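Side-chain contacts in thiosulfate sulfurtransferase TUM1 (Saccharomyces cerevisiae, PDB 3UTN), which accepts persulfide sulfur from NFS1 and passes it to UBA4 for 2-thiolation of the wobble uridine of tRNAs: residues P57-D62 / D120-F125; C130-G135 / S287-K292; K248-A253 / L295-V300. One frame throughout, in Å; residues are numbered along the deposited sequence.

The chain runs through two rhodanese domains, each built on a five-stranded parallel sheet. In the first, contact 1 closes a span of 57 residues, joining the loop after strand 47-51 to the loop after strand 115-119. Helix 127-136 follows and opens contact 2, which spans 151 residues to reach helix 286-297 of the second domain. Contact 3 opens at 248-253, inside that span, and closes at 295-300, beyond it, tying the loop before helix 255-267 to the end of helix 286-297 within the second domain; contacts 2 and 3 thus cross and share that helix. Contact 1 lies in series with both, yet touches them in space: Asn124 meets Lys248, and Phe125 packs on Ile290.

Contact 1: residues P57-D62 / D120-F125; sequences PSWKLD and DRVGNF
With CG of Trp59 anti to its carbonyl carbon (chi1 -60°) and CG of Phe125 anti to its backbone N (chi1 -175°), the two side chains approach from opposite directions, the benzo end of the indole coming over one face of the phenyl ring. Trp59 CH2 lies above that face, offset toward the rim, with Phe125 CZ 3.5 Å away. The planes make an angle of 42°, an oblique aromatic pair with the centroid of the six-membered indole ring 4.9 Å from that of the phenyl ring. Val122 crosses the indole, which reaches over from a short 3-10 turn at 57-59, at about a right angle and brings both methyls to it, CG2 3.5 Å from Trp59 CZ3 and CG1 3.9 Å from Trp59 CH2.

The opposing loop is held by the carboxylate of Asp120. Its OD1 accepts from Gly123 N at 2.6 Å, an Asx motif in which the N-H comes on the syn side but tilted out of the carboxylate plane. Its OD2 takes Phe125 N at 2.7 Å through the syn lone pair and also accepts from the backbone N of Ser126 and of Ser127. Both loops follow strands of the N-terminal rhodanese domain, and Phe125 lies about 9 Å, side chain to side chain, from the persulfide-forming Cys282 of the other domain. Across the contact the chemistry is purely apolar: shape and dispersion join the loops, while the polar bonds that probably fix the backbone carrying Val122 and Phe125 all come from Asp120.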
loop_
_atom_site.group_PDB
_atom_site.type_symbol
_atom_site.label_atom_id
_atom_site.label_comp_id
_atom_site.label_asym_id
_atom_site.label_seq_id
_atom_site.Cartn_x
_atom_site.Cartn_y
_atom_site.Cartn_z
ATOM N N PRO A 57 3.519 9.421 12.169
ATOM C CA PRO A 57 3.343 10.229 13.371
ATOM C C PRO A 57 4.382 11.334 13.472
ATOM O O PRO A 57 4.079 12.409 13.982
ATOM C CB PRO A 57 3.518 9.212 14.492
ATOM C CG PRO A 57 2.966 7.959 13.905
ATOM C CD PRO A 57 3.373 7.981 12.455
ATOM N N SER A 58 5.586 11.080 12.961
ATOM C CA SER A 58 6.642 12.091 12.929
ATOM C C SER A 58 6.192 13.377 12.234
ATOM O O SER A 58 6.680 14.457 12.549
ATOM C CB SER A 58 7.898 11.542 12.245
ATOM O OG SER A 58 7.627 11.175 10.902
ATOM N N TRP A 59 5.259 13.261 11.294
ATOM C CA TRP A 59 4.784 14.428 10.553
ATOM C C TRP A 59 3.875 15.320 11.338
ATOM O O TRP A 59 3.600 16.444 10.915
ATOM C CB TRP A 59 4.089 14.013 9.267
ATOM C CG TRP A 59 4.975 13.251 8.321
ATOM C CD1 TRP A 59 6.367 13.248 8.268
ATOM C CD2 TRP A 59 4.549 12.370 7.233
ATOM N NE1 TRP A 59 6.814 12.434 7.262
ATOM C CE2 TRP A 59 5.776 11.879 6.599
ATOM C CE3 TRP A 59 3.322 11.951 6.739
ATOM C CZ2 TRP A 59 5.748 11.007 5.521
ATOM C CZ3 TRP A 59 3.307 11.068 5.656
ATOM C CH2 TRP A 59 4.489 10.611 5.062
ATOM N N LYS A 60 3.389 14.825 12.475
ATOM C CA LYS A 60 2.453 15.562 13.327
ATOM C C LYS A 60 1.275 16.059 12.521
ATOM O O LYS A 60 0.830 17.198 12.652
ATOM C CB LYS A 60 3.137 16.730 14.029
ATOM C CG LYS A 60 4.178 16.308 15.041
ATOM C CD LYS A 60 4.575 17.474 15.925
ATOM C CE LYS A 60 5.189 18.589 15.100
ATOM N NZ LYS A 60 5.882 19.544 15.995
ATOM N N LEU A 61 0.785 15.190 11.658
ATOM C CA LEU A 61 -0.399 15.495 10.910
ATOM C C LEU A 61 -1.491 14.592 11.439
ATOM O O LEU A 61 -1.227 13.618 12.144
ATOM C CB LEU A 61 -0.157 15.297 9.421
ATOM C CG LEU A 61 0.919 16.165 8.763
ATOM C CD1 LEU A 61 0.999 15.842 7.283
ATOM C CD2 LEU A 61 0.642 17.650 8.961
ATOM N N ASP A 62 -2.724 14.947 11.137
ATOM C CA ASP A 62 -3.839 14.181 11.621
ATOM C C ASP A 62 -4.603 13.783 10.391
ATOM O O ASP A 62 -5.261 14.615 9.775
ATOM C CB ASP A 62 -4.692 15.030 12.551
ATOM C CG ASP A 62 -5.733 14.217 13.283
ATOM O OD1 ASP A 62 -5.899 14.449 14.492
ATOM O OD2 ASP A 62 -6.386 13.352 12.659
ATOM N N ASP A 120 -4.749 9.086 -0.978
ATOM C CA ASP A 120 -4.315 9.604 0.286
ATOM C C ASP A 120 -3.757 10.977 0.019
ATOM O O ASP A 120 -3.549 11.350 -1.138
ATOM C CB ASP A 120 -3.309 8.660 0.950
ATOM C CG ASP A 120 -2.053 8.467 0.143
ATOM O OD1 ASP A 120 -1.665 9.369 -0.623
ATOM O OD2 ASP A 120 -1.429 7.407 0.295
ATOM N N ARG A 121 -3.524 11.734 1.077
ATOM C CA ARG A 121 -3.078 13.102 0.912
ATOM C C ARG A 121 -1.590 13.192 0.709
ATOM O O ARG A 121 -1.081 14.234 0.317
ATOM C CB ARG A 121 -3.498 13.931 2.108
ATOM C CG ARG A 121 -4.995 13.995 2.215
ATOM C CD ARG A 121 -5.444 14.734 3.447
ATOM N NE ARG A 121 -6.895 14.697 3.502
ATOM C CZ ARG A 121 -7.689 15.460 2.760
ATOM N NH1 ARG A 121 -7.173 16.333 1.911
ATOM N NH2 ARG A 121 -9.000 15.347 2.870
ATOM N N VAL A 122 -0.891 12.100 0.979
ATOM C CA VAL A 122 0.559 12.114 0.894
ATOM C C VAL A 122 0.987 11.920 -0.547
ATOM O O VAL A 122 1.817 12.665 -1.066
ATOM C CB VAL A 122 1.186 11.045 1.800
ATOM C CG1 VAL A 122 2.700 11.008 1.628
ATOM C CG2 VAL A 122 0.823 11.335 3.242
ATOM N N GLY A 123 0.393 10.932 -1.195
ATOM C CA GLY A 123 0.729 10.622 -2.565
ATOM C C GLY A 123 1.197 9.197 -2.632
ATOM O O GLY A 123 2.386 8.922 -2.505
ATOM N N ASN A 124 0.249 8.287 -2.799
ATOM C CA ASN A 124 0.570 6.872 -2.930
ATOM C C ASN A 124 1.426 6.393 -1.799
ATOM O O ASN A 124 2.443 5.728 -1.991
ATOM C CB ASN A 124 1.247 6.619 -4.256
ATOM C CG ASN A 124 0.295 6.783 -5.388
ATOM O OD1 ASN A 124 -0.828 6.303 -5.309
ATOM N ND2 ASN A 124 0.718 7.462 -6.436
ATOM N N PHE A 125 0.998 6.762 -0.609
ATOM C CA PHE A 125 1.732 6.444 0.570
ATOM C C PHE A 125 1.001 5.344 1.309
ATOM O O PHE A 125 1.518 4.255 1.452
ATOM C CB PHE A 125 1.868 7.687 1.423
ATOM C CG PHE A 125 2.717 7.492 2.631
ATOM C CD1 PHE A 125 2.156 7.544 3.894
ATOM C CD2 PHE A 125 4.082 7.261 2.509
ATOM C CE1 PHE A 125 2.937 7.366 5.022
ATOM C CE2 PHE A 125 4.871 7.082 3.634
ATOM C CZ PHE A 125 4.296 7.137 4.894
#

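Contact 2: residues C130-G135 / S287-K292; sequences CAWTLG and SGVIIK
One face of the Trp132 indole is covered by Val289, whose CG2 stands 4.0 Å from the centroid of the six-membered ring, a CH-pi contact 28° off the ring normal. The end of Lys292 comes obliquely to the pyrrole side, and Phe95 meets the indole edge-to-face. This is helix-to-helix packing between the two rhodanese domains: helix 127-136 of the first lies against helix 286-297 of the second, which follows the loop that begins with the active-site Cys282, just after strand 278-281. The contact is buried near the centre of the chain, with the side chain of Val289 about 7 Å from that of the catalytic cysteine.

Lys292 extends from its helix and bends only at its last torsion (chi4 -62°), passing the indole at about a right angle. Its NZ lies 3.2 Å from Trp132 NE1, but both are donors and share no bond. Glu184 OE2 reconciles them, accepting from the indole N-H and forming a salt bridge with the ammonium, which also pairs with Glu296. Were Trp132 replaced by an alanine, the ring face over Val289 would be gone and Glu184 OE2 is likely to be left without the indole N-H it accepts. The other branch of the valine reaches the root of the indole, Val289 CG1 lying 3.4 Å from Trp132 CB.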
loop_
_atom_site.group_PDB
_atom_site.type_symbol
_atom_site.label_atom_id
_atom_site.label_comp_id
_atom_site.label_asym_id
_atom_site.label_seq_id
_atom_site.Cartn_x
_atom_site.Cartn_y
_atom_site.Cartn_z
ATOM N N CYS A 130 -4.139 0.714 1.225
ATOM C CA CYS A 130 -5.572 0.693 1.346
ATOM C C CYS A 130 -6.246 0.082 0.125
ATOM O O CYS A 130 -7.084 -0.803 0.261
ATOM C CB CYS A 130 -6.094 2.094 1.560
ATOM S SG CYS A 130 -7.877 2.124 1.426
ATOM N N ALA A 131 -5.889 0.562 -1.063
ATOM C CA ALA A 131 -6.456 0.026 -2.297
ATOM C C ALA A 131 -6.212 -1.468 -2.319
ATOM O O ALA A 131 -7.097 -2.268 -2.614
ATOM C CB ALA A 131 -5.820 0.683 -3.507
ATOM N N TRP A 132 -4.995 -1.832 -1.965
ATOM C CA TRP A 132 -4.599 -3.207 -1.941
ATOM C C TRP A 132 -5.387 -3.980 -0.928
ATOM O O TRP A 132 -5.871 -5.053 -1.230
ATOM C CB TRP A 132 -3.130 -3.260 -1.666
ATOM C CG TRP A 132 -2.600 -4.613 -1.394
ATOM C CD1 TRP A 132 -2.308 -5.616 -2.308
ATOM C CD2 TRP A 132 -2.234 -5.147 -0.100
ATOM N NE1 TRP A 132 -1.806 -6.712 -1.671
ATOM C CE2 TRP A 132 -1.734 -6.496 -0.345
ATOM C CE3 TRP A 132 -2.281 -4.665 1.195
ATOM C CZ2 TRP A 132 -1.303 -7.307 0.678
ATOM C CZ3 TRP A 132 -1.835 -5.494 2.220
ATOM C CH2 TRP A 132 -1.367 -6.784 1.965
ATOM N N THR A 133 -5.545 -3.421 0.265
ATOM C CA THR A 133 -6.353 -4.048 1.310
ATOM C C THR A 133 -7.776 -4.294 0.826
ATOM O O THR A 133 -8.309 -5.393 0.968
ATOM C CB THR A 133 -6.380 -3.188 2.576
ATOM O OG1 THR A 133 -5.043 -3.030 3.042
ATOM C CG2 THR A 133 -7.230 -3.844 3.667
ATOM N N LEU A 134 -8.382 -3.262 0.255
ATOM C CA LEU A 134 -9.702 -3.380 -0.336
ATOM C C LEU A 134 -9.724 -4.485 -1.368
ATOM O O LEU A 134 -10.587 -5.352 -1.334
ATOM C CB LEU A 134 -10.108 -2.061 -0.981
ATOM C CG LEU A 134 -10.268 -0.922 0.017
ATOM C CD1 LEU A 134 -10.427 0.376 -0.744
ATOM C CD2 LEU A 134 -11.456 -1.173 0.933
ATOM N N GLY A 135 -8.753 -4.446 -2.273
ATOM C CA GLY A 135 -8.611 -5.461 -3.304
ATOM C C GLY A 135 -8.379 -6.830 -2.711
ATOM O O GLY A 135 -9.039 -7.788 -3.096
ATOM N N SER A 287 4.353 0.828 3.034
ATOM C CA SER A 287 5.120 1.289 1.892
ATOM C C SER A 287 5.490 0.125 0.986
ATOM O O SER A 287 5.772 0.315 -0.194
ATOM C CB SER A 287 6.362 2.052 2.338
ATOM O OG SER A 287 7.312 1.177 2.883
ATOM N N GLY A 288 5.497 -1.082 1.545
ATOM C CA GLY A 288 5.702 -2.284 0.754
ATOM C C GLY A 288 4.661 -2.387 -0.344
ATOM O O GLY A 288 4.954 -2.839 -1.443
ATOM N N VAL A 289 3.440 -1.964 -0.050
ATOM C CA VAL A 289 2.389 -2.016 -1.044
ATOM C C VAL A 289 2.606 -0.945 -2.099
ATOM O O VAL A 289 2.210 -1.111 -3.245
ATOM C CB VAL A 289 0.993 -1.871 -0.436
ATOM C CG1 VAL A 289 -0.048 -1.927 -1.537
ATOM C CG2 VAL A 289 0.751 -2.983 0.569
ATOM N N ILE A 290 3.247 0.146 -1.705
ATOM C CA ILE A 290 3.571 1.188 -2.656
ATOM C C ILE A 290 4.402 0.571 -3.768
ATOM O O ILE A 290 4.074 0.714 -4.945
ATOM C CB ILE A 290 4.339 2.349 -2.020
ATOM C CG1 ILE A 290 3.515 2.971 -0.889
ATOM C CG2 ILE A 290 4.702 3.376 -3.087
ATOM C CD1 ILE A 290 4.289 3.970 -0.060
ATOM N N ILE A 291 5.457 -0.143 -3.394
ATOM C CA ILE A 291 6.321 -0.728 -4.405
ATOM C C ILE A 291 5.677 -1.924 -5.044
ATOM O O ILE A 291 5.831 -2.140 -6.232
ATOM C CB ILE A 291 7.734 -1.058 -3.895
ATOM C CG1 ILE A 291 7.724 -2.117 -2.794
ATOM C CG2 ILE A 291 8.400 0.218 -3.433
ATOM C CD1 ILE A 291 9.088 -2.727 -2.549
ATOM N N LYS A 292 4.938 -2.688 -4.248
ATOM C CA LYS A 292 4.207 -3.818 -4.767
ATOM C C LYS A 292 3.320 -3.337 -5.910
ATOM O O LYS A 292 3.287 -3.929 -6.982
ATOM C CB LYS A 292 3.368 -4.425 -3.656
ATOM C CG LYS A 292 2.416 -5.499 -4.115
ATOM C CD LYS A 292 1.656 -6.038 -2.926
ATOM C CE LYS A 292 0.895 -7.278 -3.324
ATOM N NZ LYS A 292 -0.109 -6.958 -4.369
#

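Contact 3: residues K248-A253 / L295-V300; sequences KTYPEA and LELAGV
Apolar packing of a loop against the end of a helix makes this contact, within the C-terminal rhodanese domain: Tyr250, Pro251 and Ala253, from the loop between strand 234-236 and helix 255-267, gather round Leu297 in the last turn of helix 286-297. The backbones come nearest at Ala253 and Leu297, whose CA atoms are 5.5 Å apart. Leu297 carries most of the contact from its side, with CG anti to the backbone N (chi1 -177°), a setting that sends both methyls across to the loop.

The two branches have separate partners. CD2 lies against the extended backbone at 250-251, 3.4 Å from Tyr250 CB and only 3.0 Å from Pro251 O, a tight approach for a methyl carbon to a carbonyl oxygen. The Tyr250 ring is met only obliquely, Leu297 CD2 being 4.0 Å from Tyr250 CG. CD1 meets the loop further along, close to the start of helix 255-267, 3.7 Å from Ala253 CB. No hydrogen bond joins the segments here. The phenol of Tyr250 instead runs back along the helix, and its OH is hydrogen-bonded to the backbone O of Ile290, so this side chain touches helix 286-297 at two levels. Pro251 also packs on Ile257 and Thr260 of the helix that follows.

Beyond Leu297 the helix stops at Gly299, which has a positive phi of 81°. Val300 N bonds to Leu295 O at 2.7 Å, and Gly299 N bonds to Glu296 O. These two bonds back into the last turn define a Schellman motif, the glycine-terminated helix end by which the chain turns from helix 286-297 toward strand 303-306 of the parallel rhodanese sheet.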
loop_
_atom_site.group_PDB
_atom_site.type_symbol
_atom_site.label_atom_id
_atom_site.label_comp_id
_atom_site.label_asym_id
_atom_site.label_seq_id
_atom_site.Cartn_x
_atom_site.Cartn_y
_atom_site.Cartn_z
ATOM N N LYS A 248 4.535 12.186 -6.296
ATOM C CA LYS A 248 4.348 10.877 -5.671
ATOM C C LYS A 248 3.375 10.003 -6.450
ATOM O O LYS A 248 2.851 9.028 -5.927
ATOM C CB LYS A 248 3.905 11.013 -4.207
ATOM C CG LYS A 248 4.811 11.881 -3.352
ATOM C CD LYS A 248 6.240 11.371 -3.396
ATOM C CE LYS A 248 7.165 12.255 -2.578
ATOM N NZ LYS A 248 8.579 11.866 -2.839
ATOM N N THR A 249 3.126 10.358 -7.704
ATOM C CA THR A 249 2.308 9.508 -8.537
ATOM C C THR A 249 3.131 8.303 -8.901
ATOM O O THR A 249 4.362 8.372 -9.003
ATOM C CB THR A 249 1.884 10.163 -9.858
ATOM O OG1 THR A 249 3.030 10.758 -10.479
ATOM C CG2 THR A 249 0.814 11.198 -9.622
ATOM N N TYR A 250 2.443 7.196 -9.085
ATOM C CA TYR A 250 3.027 6.106 -9.804
ATOM C C TYR A 250 3.175 6.591 -11.215
ATOM O O TYR A 250 2.258 7.212 -11.749
ATOM C CB TYR A 250 2.105 4.924 -9.808
ATOM C CG TYR A 250 2.087 4.217 -8.505
ATOM C CD1 TYR A 250 3.158 3.420 -8.120
ATOM C CD2 TYR A 250 0.998 4.334 -7.654
ATOM C CE1 TYR A 250 3.145 2.765 -6.910
ATOM C CE2 TYR A 250 0.968 3.669 -6.450
ATOM C CZ TYR A 250 2.044 2.894 -6.086
ATOM O OH TYR A 250 2.014 2.244 -4.898
ATOM N N PRO A 251 4.338 6.332 -11.815
ATOM C CA PRO A 251 4.491 6.592 -13.231
ATOM C C PRO A 251 3.432 5.817 -13.980
ATOM O O PRO A 251 2.887 4.842 -13.457
ATOM C CB PRO A 251 5.872 6.022 -13.538
ATOM C CG PRO A 251 6.605 6.144 -12.255
ATOM C CD PRO A 251 5.586 5.861 -11.198
ATOM N N GLU A 252 3.129 6.258 -15.188
ATOM C CA GLU A 252 2.145 5.577 -16.003
ATOM C C GLU A 252 2.590 4.156 -16.270
ATOM O O GLU A 252 3.783 3.882 -16.359
ATOM C CB GLU A 252 1.926 6.333 -17.310
ATOM C CG GLU A 252 1.240 7.672 -17.097
ATOM C CD GLU A 252 -0.081 7.524 -16.366
ATOM O OE1 GLU A 252 -0.167 7.947 -15.194
ATOM O OE2 GLU A 252 -1.028 6.961 -16.953
ATOM N N ALA A 253 1.623 3.252 -16.360
ATOM C CA ALA A 253 1.889 1.889 -16.776
ATOM C C ALA A 253 2.657 1.933 -18.088
ATOM O O ALA A 253 2.512 2.875 -18.871
ATOM C CB ALA A 253 0.591 1.127 -16.942
ATOM N N LEU A 295 5.310 -2.317 -8.869
ATOM C CA LEU A 295 5.755 -3.519 -9.560
ATOM C C LEU A 295 4.638 -4.111 -10.395
ATOM O O LEU A 295 4.823 -4.415 -11.568
ATOM C CB LEU A 295 6.280 -4.545 -8.562
ATOM C CG LEU A 295 7.469 -4.055 -7.743
ATOM C CD1 LEU A 295 7.921 -5.132 -6.783
ATOM C CD2 LEU A 295 8.617 -3.619 -8.640
ATOM N N GLU A 296 3.467 -4.252 -9.792
ATOM C CA GLU A 296 2.317 -4.753 -10.518
ATOM C C GLU A 296 1.945 -3.816 -11.648
ATOM O O GLU A 296 1.564 -4.258 -12.730
ATOM C CB GLU A 296 1.150 -4.940 -9.573
ATOM C CG GLU A 296 1.397 -6.087 -8.626
ATOM C CD GLU A 296 0.596 -5.977 -7.356
ATOM O OE1 GLU A 296 -0.031 -4.918 -7.116
ATOM O OE2 GLU A 296 0.595 -6.964 -6.604
ATOM N N LEU A 297 2.072 -2.523 -11.386
ATOM C CA LEU A 297 1.892 -1.512 -12.404
ATOM C C LEU A 297 2.856 -1.755 -13.550
ATOM O O LEU A 297 2.473 -1.667 -14.708
ATOM C CB LEU A 297 2.120 -0.128 -11.814
ATOM C CG LEU A 297 1.903 1.052 -12.745
ATOM C CD1 LEU A 297 0.463 1.065 -13.224
ATOM C CD2 LEU A 297 2.233 2.308 -11.970
ATOM N N ALA A 298 4.100 -2.079 -13.202
ATOM C CA ALA A 298 5.145 -2.386 -14.169
ATOM C C ALA A 298 4.928 -3.746 -14.817
ATOM O O ALA A 298 5.708 -4.164 -15.664
ATOM C CB ALA A 298 6.506 -2.329 -13.500
ATOM N N GLY A 299 3.861 -4.426 -14.415
ATOM C CA GLY A 299 3.520 -5.722 -14.967
ATOM C C GLY A 299 4.321 -6.835 -14.329
ATOM O O GLY A 299 4.348 -7.947 -14.837
ATOM N N VAL A 300 4.988 -6.537 -13.218
ATOM C CA VAL A 300 5.656 -7.578 -12.450
ATOM C C VAL A 300 4.562 -8.468 -11.873
ATOM O O VAL A 300 3.684 -7.993 -11.158
ATOM C CB VAL A 300 6.553 -7.008 -11.336
ATOM C CG1 VAL A 300 7.226 -8.129 -10.563
ATOM C CG2 VAL A 300 7.591 -6.060 -11.916
#